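Local coordinates for protein yahD a copper inducible hydrolase (Lactococcus lactis subsp. lactis, PDB 3OG9) that is a copper-inducible protein of the alpha/beta hydrolase fold that binds D-malate and is probably a hydrolase, at residues L19-S24 against E34-I39; V152-A157 against G173-S178. One frame throughout, in Å; residues are numbered along the deposited sequence.

Contact 1. Residues L19-S24 against E34-I39; sequences LLLLHS and EIAEMI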
ATOM      1  N   LEU A  19      -8.791   8.251   0.259  1.00  8.06           N
ATOM      2  CA  LEU A  19      -7.780   7.312   0.751  1.00  7.30           C
ATOM      3  C   LEU A  19      -8.171   5.920   0.324  1.00  7.13           C
ATOM      4  O   LEU A  19      -9.331   5.536   0.492  1.00  8.96           O
ATOM      5  CB  LEU A  19      -7.717   7.369   2.291  1.00  6.76           C
ATOM      6  CG  LEU A  19      -7.694   8.769   2.906  1.00  7.09           C
ATOM      7  CD1 LEU A  19      -7.761   8.626   4.402  1.00  7.00           C
ATOM      8  CD2 LEU A  19      -6.456   9.593   2.454  1.00  7.09           C
ATOM      9  N   LEU A  20      -7.227   5.155  -0.235  1.00  5.70           N
ATOM     10  CA  LEU A  20      -7.463   3.708  -0.485  1.00  5.31           C
ATOM     11  C   LEU A  20      -6.693   2.911   0.572  1.00  4.13           C
ATOM     12  O   LEU A  20      -5.477   3.004   0.632  1.00  4.87           O
ATOM     13  CB  LEU A  20      -6.946   3.290  -1.881  1.00  4.80           C
ATOM     14  CG  LEU A  20      -7.074   1.783  -2.200  1.00  5.54           C
ATOM     15  CD1 LEU A  20      -8.555   1.415  -2.342  1.00  5.73           C
ATOM     16  CD2 LEU A  20      -6.271   1.326  -3.467  1.00  8.36           C
ATOM     17  N   LEU A  21      -7.384   2.136   1.405  1.00  4.12           N
ATOM     18  CA  LEU A  21      -6.709   1.398   2.468  1.00  3.67           C
ATOM     19  C   LEU A  21      -6.533  -0.057   2.094  1.00  4.99           C
ATOM     20  O   LEU A  21      -7.471  -0.693   1.596  1.00  3.68           O
ATOM     21  CB  LEU A  21      -7.517   1.471   3.791  1.00  3.89           C
ATOM     22  CG  LEU A  21      -8.030   2.836   4.204  1.00  4.31           C
ATOM     23  CD1 LEU A  21      -8.664   2.711   5.588  1.00  3.78           C
ATOM     24  CD2 LEU A  21      -6.937   3.967   4.135  1.00  2.78           C
ATOM     25  N   LEU A  22      -5.338  -0.575   2.366  0.50  4.96           N
ATOM     26  CA  LEU A  22      -5.012  -1.949   2.050  0.50  4.49           C
ATOM     27  C   LEU A  22      -4.400  -2.572   3.283  0.50  4.65           C
ATOM     28  O   LEU A  22      -3.427  -2.058   3.827  0.50  4.22           O
ATOM     29  CB  LEU A  22      -4.078  -2.008   0.835  0.50  4.65           C
ATOM     30  CG  LEU A  22      -4.641  -1.344  -0.431  0.50  3.19           C
ATOM     31  CD1 LEU A  22      -3.570  -1.174  -1.463  0.50  4.23           C
ATOM     32  CD2 LEU A  22      -5.808  -2.187  -0.991  0.50  2.00           C
ATOM     33  N   HIS A  23      -5.015  -3.663   3.725  1.00  5.26           N
ATOM     34  CA  HIS A  23      -4.673  -4.344   5.004  1.00  5.51           C
ATOM     35  C   HIS A  23      -3.453  -5.272   4.937  1.00  5.97           C
ATOM     36  O   HIS A  23      -2.977  -5.606   3.846  1.00  4.99           O
ATOM     37  CB  HIS A  23      -5.911  -5.134   5.516  1.00  5.47           C
ATOM     38  CG  HIS A  23      -6.371  -6.227   4.587  1.00  6.18           C
ATOM     39  ND1 HIS A  23      -5.692  -7.423   4.446  1.00  4.64           N
ATOM     40  CD2 HIS A  23      -7.423  -6.296   3.739  1.00  6.77           C
ATOM     41  CE1 HIS A  23      -6.314  -8.181   3.560  1.00  2.94           C
ATOM     42  NE2 HIS A  23      -7.372  -7.526   3.125  1.00  5.97           N
ATOM     43  N   SER A  24      -2.937  -5.672   6.107  1.00  6.73           N
ATOM     44  CA  SER A  24      -1.838  -6.630   6.171  1.00  7.09           C
ATOM     45  C   SER A  24      -2.379  -8.045   6.054  1.00  7.72           C
ATOM     46  O   SER A  24      -3.579  -8.257   6.026  1.00  6.72           O
ATOM     47  CB  SER A  24      -1.109  -6.512   7.529  1.00  7.79           C
ATOM     48  OG  SER A  24      -2.044  -6.814   8.566  1.00  8.49           O
ATOM     49  N   GLU A  34      -9.504   3.404  11.490  1.00  7.80           N
ATOM     50  CA  GLU A  34      -9.170   4.400  12.515  1.00  7.48           C
ATOM     51  C   GLU A  34      -7.801   4.993  12.318  1.00  7.84           C
ATOM     52  O   GLU A  34      -7.604   6.181  12.580  1.00  9.41           O
ATOM     53  CB  GLU A  34      -9.299   3.810  13.928  1.00  7.94           C
ATOM     54  CG  GLU A  34     -10.761   3.633  14.333  1.00  9.54           C
ATOM     55  CD  GLU A  34     -10.917   3.151  15.767  1.00 13.88           C
ATOM     56  OE1 GLU A  34     -10.176   2.239  16.179  1.00 11.70           O
ATOM     57  OE2 GLU A  34     -11.790   3.697  16.472  1.00 19.57           O
ATOM     58  N   ILE A  35      -6.858   4.193  11.817  1.00  7.32           N
ATOM     59  CA  ILE A  35      -5.526   4.692  11.511  1.00  8.06           C
ATOM     60  C   ILE A  35      -5.613   5.783  10.414  1.00  7.71           C
ATOM     61  O   ILE A  35      -5.009   6.867  10.540  1.00  8.67           O
ATOM     62  CB  ILE A  35      -4.567   3.517  11.075  1.00  7.69           C
ATOM     63  CG1 ILE A  35      -4.337   2.528  12.219  1.00 11.28           C
ATOM     64  CG2 ILE A  35      -3.192   4.003  10.585  1.00  7.15           C
ATOM     65  CD1 ILE A  35      -3.703   3.111  13.355  1.00 13.25           C
ATOM     66  N   ALA A  36      -6.316   5.475   9.328  1.00  6.95           N
ATOM     67  CA  ALA A  36      -6.477   6.459   8.225  1.00  7.66           C
ATOM     68  C   ALA A  36      -7.142   7.741   8.718  1.00  8.05           C
ATOM     69  O   ALA A  36      -6.765   8.827   8.310  1.00  8.67           O
ATOM     70  CB  ALA A  36      -7.307   5.870   7.066  1.00  7.15           C
ATOM     71  N   GLU A  37      -8.142   7.594   9.587  1.00  8.10           N
ATOM     72  CA  GLU A  37      -8.803   8.730  10.203  1.00  9.75           C
ATOM     73  C   GLU A  37      -7.842   9.630  11.012  1.00  9.29           C
ATOM     74  O   GLU A  37      -8.048  10.838  11.054  1.00  8.95           O
ATOM     75  CB  GLU A  37     -10.003   8.276  11.040  1.00 10.22           C
ATOM     76  CG  GLU A  37     -11.207   7.905  10.170  1.00 11.79           C
ATOM     77  CD  GLU A  37     -12.277   7.067  10.882  1.00 14.39           C
ATOM     78  OE1 GLU A  37     -13.380   6.925  10.291  1.00 19.61           O
ATOM     79  OE2 GLU A  37     -12.051   6.539  12.007  1.00 19.48           O
ATOM     80  N   MET A  38      -6.802   9.052  11.608  0.50  9.06           N
ATOM     81  CA  MET A  38      -5.758   9.843  12.293  0.50 10.08           C
ATOM     82  C   MET A  38      -4.770  10.501  11.319  0.50  9.01           C
ATOM     83  O   MET A  38      -4.341  11.642  11.530  0.50  8.43           O
ATOM     84  CB  MET A  38      -4.990   8.994  13.326  0.50  9.96           C
ATOM     85  CG  MET A  38      -5.804   8.619  14.554  0.50 11.82           C
ATOM     86  SD  MET A  38      -4.842   8.034  15.984  0.50 14.35           S
ATOM     87  CE  MET A  38      -4.008   9.555  16.443  0.50 15.14           C
ATOM     88  N   ILE A  39      -4.423   9.787  10.253  1.00  8.33           N
ATOM     89  CA  ILE A  39      -3.475  10.280   9.272  1.00  7.69           C
ATOM     90  C   ILE A  39      -4.041  11.422   8.414  1.00  8.16           C
ATOM     91  O   ILE A  39      -3.356  12.425   8.159  1.00  7.93           O
ATOM     92  CB  ILE A  39      -3.002   9.133   8.375  1.00  7.64           C
ATOM     93  CG1 ILE A  39      -2.203   8.109   9.198  1.00  6.71           C
ATOM     94  CG2 ILE A  39      -2.155   9.649   7.167  1.00  7.20           C
ATOM     95  CD1 ILE A  39      -1.895   6.826   8.419  1.00  5.66           C
TER
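Just beyond Leu21, whose methyls meet Ala36, the His23 side chain is held to the next residue by a hydrogen bond from its ND1 to Ser24 O, 2.8 Å long and nearly straight at 170°. The acceptor lies close to the imidazole plane, while the donor stands 36° above the carbonyl plane, so the ring is well aimed and the carbonyl is met obliquely. The second ring nitrogen, NE2, is paired with the backbone N of Gly50, which fits a ring with its proton on ND1; Tyr60 stacks on the imidazole. Both nitrogens of this buried histidine are therefore satisfied, and its rotation is fixed.

Across the contact there is no polar bond. Leu21 opens its isopropyl fork onto the methyl of Ala36, with CD2 at 3.5 Å from Ala36 CB and CD1 of the same leucine at 3.7 Å from it. Leu19 adds a single branch from two residues back along the strand: its CD1 lies 3.9 Å from Ala36 CB and skirts the carbonyl of that residue. In Leu21 a chi1 of -46° sets CG anti to the carbonyl carbon, carrying the fork out from the sheet to the helix.

This is the first half of a beta-alpha-beta crossover in the alpha/beta hydrolase fold: strand 19-22, helix 33-39, then strand 45-48. Alanine suits the helix face because its short side chain admits two leucines and keeps the backbones near, with CA atoms of Leu19 and Ala36 7.6 Å apart. The leucines also touch Ile45 and Ile107 on the two neighbouring strands. Leu20 and Leu22 point to the other side of the sheet, against Val90 and Leu86 of helix 76-97, while Glu37 reaches Lys10 in a salt bridge.

Contact 2. Residues V152-A157 against G173-S178; sequences VFLSYA and GDLEDS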
ATOM      1  N   VAL A 152       6.099   9.905  -1.680  1.00  3.71           N
ATOM      2  CA  VAL A 152       5.808   8.581  -1.142  1.00  4.29           C
ATOM      3  C   VAL A 152       6.452   8.504   0.244  1.00  3.88           C
ATOM      4  O   VAL A 152       7.611   8.923   0.408  1.00  5.00           O
ATOM      5  CB  VAL A 152       6.398   7.451  -2.067  1.00  3.32           C
ATOM      6  CG1 VAL A 152       6.359   6.077  -1.347  1.00  3.35           C
ATOM      7  CG2 VAL A 152       5.588   7.366  -3.385  1.00  6.47           C
ATOM      8  N   PHE A 153       5.705   8.002   1.222  1.00  3.58           N
ATOM      9  CA  PHE A 153       6.204   7.797   2.610  1.00  3.94           C
ATOM     10  C   PHE A 153       6.387   6.292   2.841  1.00  3.88           C
ATOM     11  O   PHE A 153       5.474   5.517   2.503  1.00  4.05           O
ATOM     12  CB  PHE A 153       5.131   8.310   3.603  1.00  3.70           C
ATOM     13  CG  PHE A 153       5.494   8.106   5.082  1.00  4.62           C
ATOM     14  CD1 PHE A 153       6.079   9.130   5.813  1.00  6.89           C
ATOM     15  CD2 PHE A 153       5.202   6.911   5.721  1.00  5.14           C
ATOM     16  CE1 PHE A 153       6.393   8.944   7.180  1.00  6.19           C
ATOM     17  CE2 PHE A 153       5.511   6.697   7.094  1.00  8.15           C
ATOM     18  CZ  PHE A 153       6.128   7.715   7.805  1.00  4.47           C
ATOM     19  N   LEU A 154       7.557   5.885   3.368  1.00  4.74           N
ATOM     20  CA  LEU A 154       7.853   4.488   3.649  1.00  4.38           C
ATOM     21  C   LEU A 154       8.369   4.357   5.047  1.00  5.44           C
ATOM     22  O   LEU A 154       9.237   5.145   5.471  1.00  6.71           O
ATOM     23  CB  LEU A 154       8.956   3.933   2.722  1.00  4.36           C
ATOM     24  CG  LEU A 154       8.749   4.043   1.220  1.00  4.13           C
ATOM     25  CD1 LEU A 154      10.031   3.637   0.462  1.00  5.65           C
ATOM     26  CD2 LEU A 154       7.576   3.187   0.745  1.00  4.28           C
ATOM     27  N   SER A 155       7.900   3.342   5.758  1.00  4.88           N
ATOM     28  CA  SER A 155       8.559   3.014   7.046  1.00  4.83           C
ATOM     29  C   SER A 155       9.358   1.724   6.902  1.00  5.61           C
ATOM     30  O   SER A 155       9.027   0.883   6.071  1.00  4.59           O
ATOM     31  CB  SER A 155       7.551   2.859   8.162  1.00  5.03           C
ATOM     32  OG  SER A 155       6.760   1.702   7.976  1.00  6.69           O
ATOM     33  N   TYR A 156      10.374   1.569   7.767  1.00  6.19           N
ATOM     34  CA  TYR A 156      11.193   0.389   7.793  1.00  7.52           C
ATOM     35  C   TYR A 156      11.662   0.213   9.247  1.00  8.52           C
ATOM     36  O   TYR A 156      11.882   1.211   9.939  1.00  8.72           O
ATOM     37  CB  TYR A 156      12.373   0.636   6.838  1.00  8.63           C
ATOM     38  CG  TYR A 156      13.482  -0.351   6.945  1.00 12.59           C
ATOM     39  CD1 TYR A 156      13.339  -1.651   6.422  1.00 12.31           C
ATOM     40  CD2 TYR A 156      14.681  -0.006   7.588  1.00 11.58           C
ATOM     41  CE1 TYR A 156      14.374  -2.587   6.546  1.00 16.20           C
ATOM     42  CE2 TYR A 156      15.720  -0.928   7.695  1.00 15.22           C
ATOM     43  CZ  TYR A 156      15.566  -2.207   7.173  1.00 15.51           C
ATOM     44  OH  TYR A 156      16.596  -3.132   7.303  1.00 17.07           O
ATOM     45  N   ALA A 157      11.789  -1.026   9.719  1.00  7.99           N
ATOM     46  CA  ALA A 157      12.523  -1.242  10.980  1.00  9.65           C
ATOM     47  C   ALA A 157      13.736  -2.142  10.723  1.00 10.75           C
ATOM     48  O   ALA A 157      13.615  -3.114   9.995  1.00  9.30           O
ATOM     49  CB  ALA A 157      11.608  -1.856  12.047  1.00  9.06           C
ATOM     50  N   GLY A 173      15.230   2.222  -4.189  1.00  8.97           N
ATOM     51  CA  GLY A 173      15.928   2.411  -5.475  1.00  9.89           C
ATOM     52  C   GLY A 173      14.972   2.401  -6.654  1.00  9.86           C
ATOM     53  O   GLY A 173      15.063   3.256  -7.534  1.00  9.31           O
ATOM     54  N   ASP A 174      14.050   1.432  -6.706  1.00  9.71           N
ATOM     55  CA  ASP A 174      13.055   1.417  -7.793  1.00  9.47           C
ATOM     56  C   ASP A 174      12.220   2.683  -7.796  1.00  9.72           C
ATOM     57  O   ASP A 174      11.998   3.272  -8.846  1.00  9.77           O
ATOM     58  CB  ASP A 174      12.127   0.192  -7.719  1.00  9.29           C
ATOM     59  CG  ASP A 174      12.842  -1.122  -8.125  1.00 13.97           C
ATOM     60  OD1 ASP A 174      12.240  -2.200  -7.952  1.00 17.45           O
ATOM     61  OD2 ASP A 174      13.977  -1.075  -8.641  1.00 16.67           O
ATOM     62  N   LEU A 175      11.751   3.111  -6.627  1.00  9.76           N
ATOM     63  CA  LEU A 175      10.992   4.381  -6.546  1.00  9.64           C
ATOM     64  C   LEU A 175      11.813   5.623  -6.943  1.00 10.65           C
ATOM     65  O   LEU A 175      11.331   6.492  -7.676  1.00 10.24           O
ATOM     66  CB  LEU A 175      10.423   4.570  -5.136  1.00  9.66           C
ATOM     67  CG  LEU A 175       9.313   3.551  -4.789  1.00  8.10           C
ATOM     68  CD1 LEU A 175       9.113   3.481  -3.268  1.00  8.67           C
ATOM     69  CD2 LEU A 175       8.027   3.855  -5.516  1.00 11.43           C
ATOM     70  N   GLU A 176      13.041   5.707  -6.449  1.00 10.61           N
ATOM     71  CA  GLU A 176      13.889   6.872  -6.770  1.00 13.42           C
ATOM     72  C   GLU A 176      14.332   6.876  -8.235  1.00 13.29           C
ATOM     73  O   GLU A 176      14.403   7.934  -8.872  1.00 13.61           O
ATOM     74  CB  GLU A 176      15.055   6.939  -5.810  1.00 12.55           C
ATOM     75  CG  GLU A 176      14.571   7.511  -4.498  1.00 17.23           C
ATOM     76  CD  GLU A 176      15.604   7.527  -3.406  1.00 25.02           C
ATOM     77  OE1 GLU A 176      16.630   6.796  -3.531  1.00 27.01           O
ATOM     78  OE2 GLU A 176      15.362   8.274  -2.415  1.00 26.48           O
ATOM     79  N   ASP A 177      14.618   5.692  -8.769  1.00 13.59           N
ATOM     80  CA  ASP A 177      14.874   5.577 -10.204  1.00 13.86           C
ATOM     81  C   ASP A 177      13.709   6.033 -11.081  1.00 13.85           C
ATOM     82  O   ASP A 177      13.932   6.493 -12.205  1.00 14.06           O
ATOM     83  CB  ASP A 177      15.270   4.153 -10.577  1.00 14.70           C
ATOM     84  CG  ASP A 177      16.641   3.755 -10.013  1.00 15.33           C
ATOM     85  OD1 ASP A 177      17.362   4.601  -9.387  1.00 19.07           O
ATOM     86  OD2 ASP A 177      16.987   2.576 -10.188  1.00 16.97           O
ATOM     87  N   SER A 178      12.483   5.907 -10.567  0.50 13.26           N
ATOM     88  CA  SER A 178      11.282   6.373 -11.274  0.50 12.81           C
ATOM     89  C   SER A 178      11.064   7.874 -11.083  0.50 12.36           C
ATOM     90  O   SER A 178      10.249   8.497 -11.777  0.50 11.84           O
ATOM     91  CB  SER A 178      10.042   5.596 -10.809  0.50 12.57           C
ATOM     92  OG  SER A 178       9.745   5.854  -9.450  0.50 14.13           O
TER
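The flat groups of the strand stand apart from the aliphatic meeting of Val152 and Leu154 with Leu175. Tyr156 stacks its ring with that of Phe168, two turns back along the helix from Leu175. Phe153, on the reverse side of the strand, meets the ring of Trp204 with the planes inclined at about 55°, and its side chain also touches Ile131 and Tyr185.

The contact converges on one methyl, CD1 of Leu175. CD1 of Leu154 and CD1 of Leu175 approach tip to tip at 3.8 Å, and CG1 of Val152 comes to 4.2 Å from the same Leu175 CD1. In both leucines CG lies anti to the carbonyl carbon (chi1 -56° in Leu154, -68° in Leu175), and from there each extends across the gap between sheet and helix. The CA atoms of Val152 and Leu175 are 8.6 Å apart, a spacing bridged by Leu175 from the helix and by Leu154 and the shorter Val152 from the strand. Valine suits the strand because its beta-branched side chain favours an extended backbone; leucine suits the buried side of the helix, whose other flanks carry the acidic Asp174, Glu176 and Asp177. Asp174 OD1 accepts a hydrogen bond from Gln137 NE2, and a weak one from Gln143 NE2.

Ser155, which takes no part in the contact, has its OG gripped by His134 N and Glu197 OE2, which satisfies this buried hydroxyl. The segments belong to the beta-alpha-beta unit of strand 151-156, helix 165-177 and strand 181-186. Strand 151-156 runs parallel between strands 129-133 and 181-186, its Leu154 touching Ala132 and Ile184, with helix 165-177 on one face and helix 195-208, through Trp204, on the other.

How the contacts relate
From the N terminus, contact 1 comes first: helix 33-39 folds back on strand 19-22 and closes a short loop before the chain continues into strand 45-48. Strands 105-109 and 129-133 follow, and only then does contact 2 close a longer loop, bringing the end of helix 165-177 against strand 151-156. The two loops lie in series, neither enclosing nor crossing the other. Their centres are 19 Å apart and they do not touch, yet both rest on one sheet, where strands 105-109 and 129-133 separate their own. The helices pack on opposite faces of it, so together the contacts bind an early and a late crossover to the two sides.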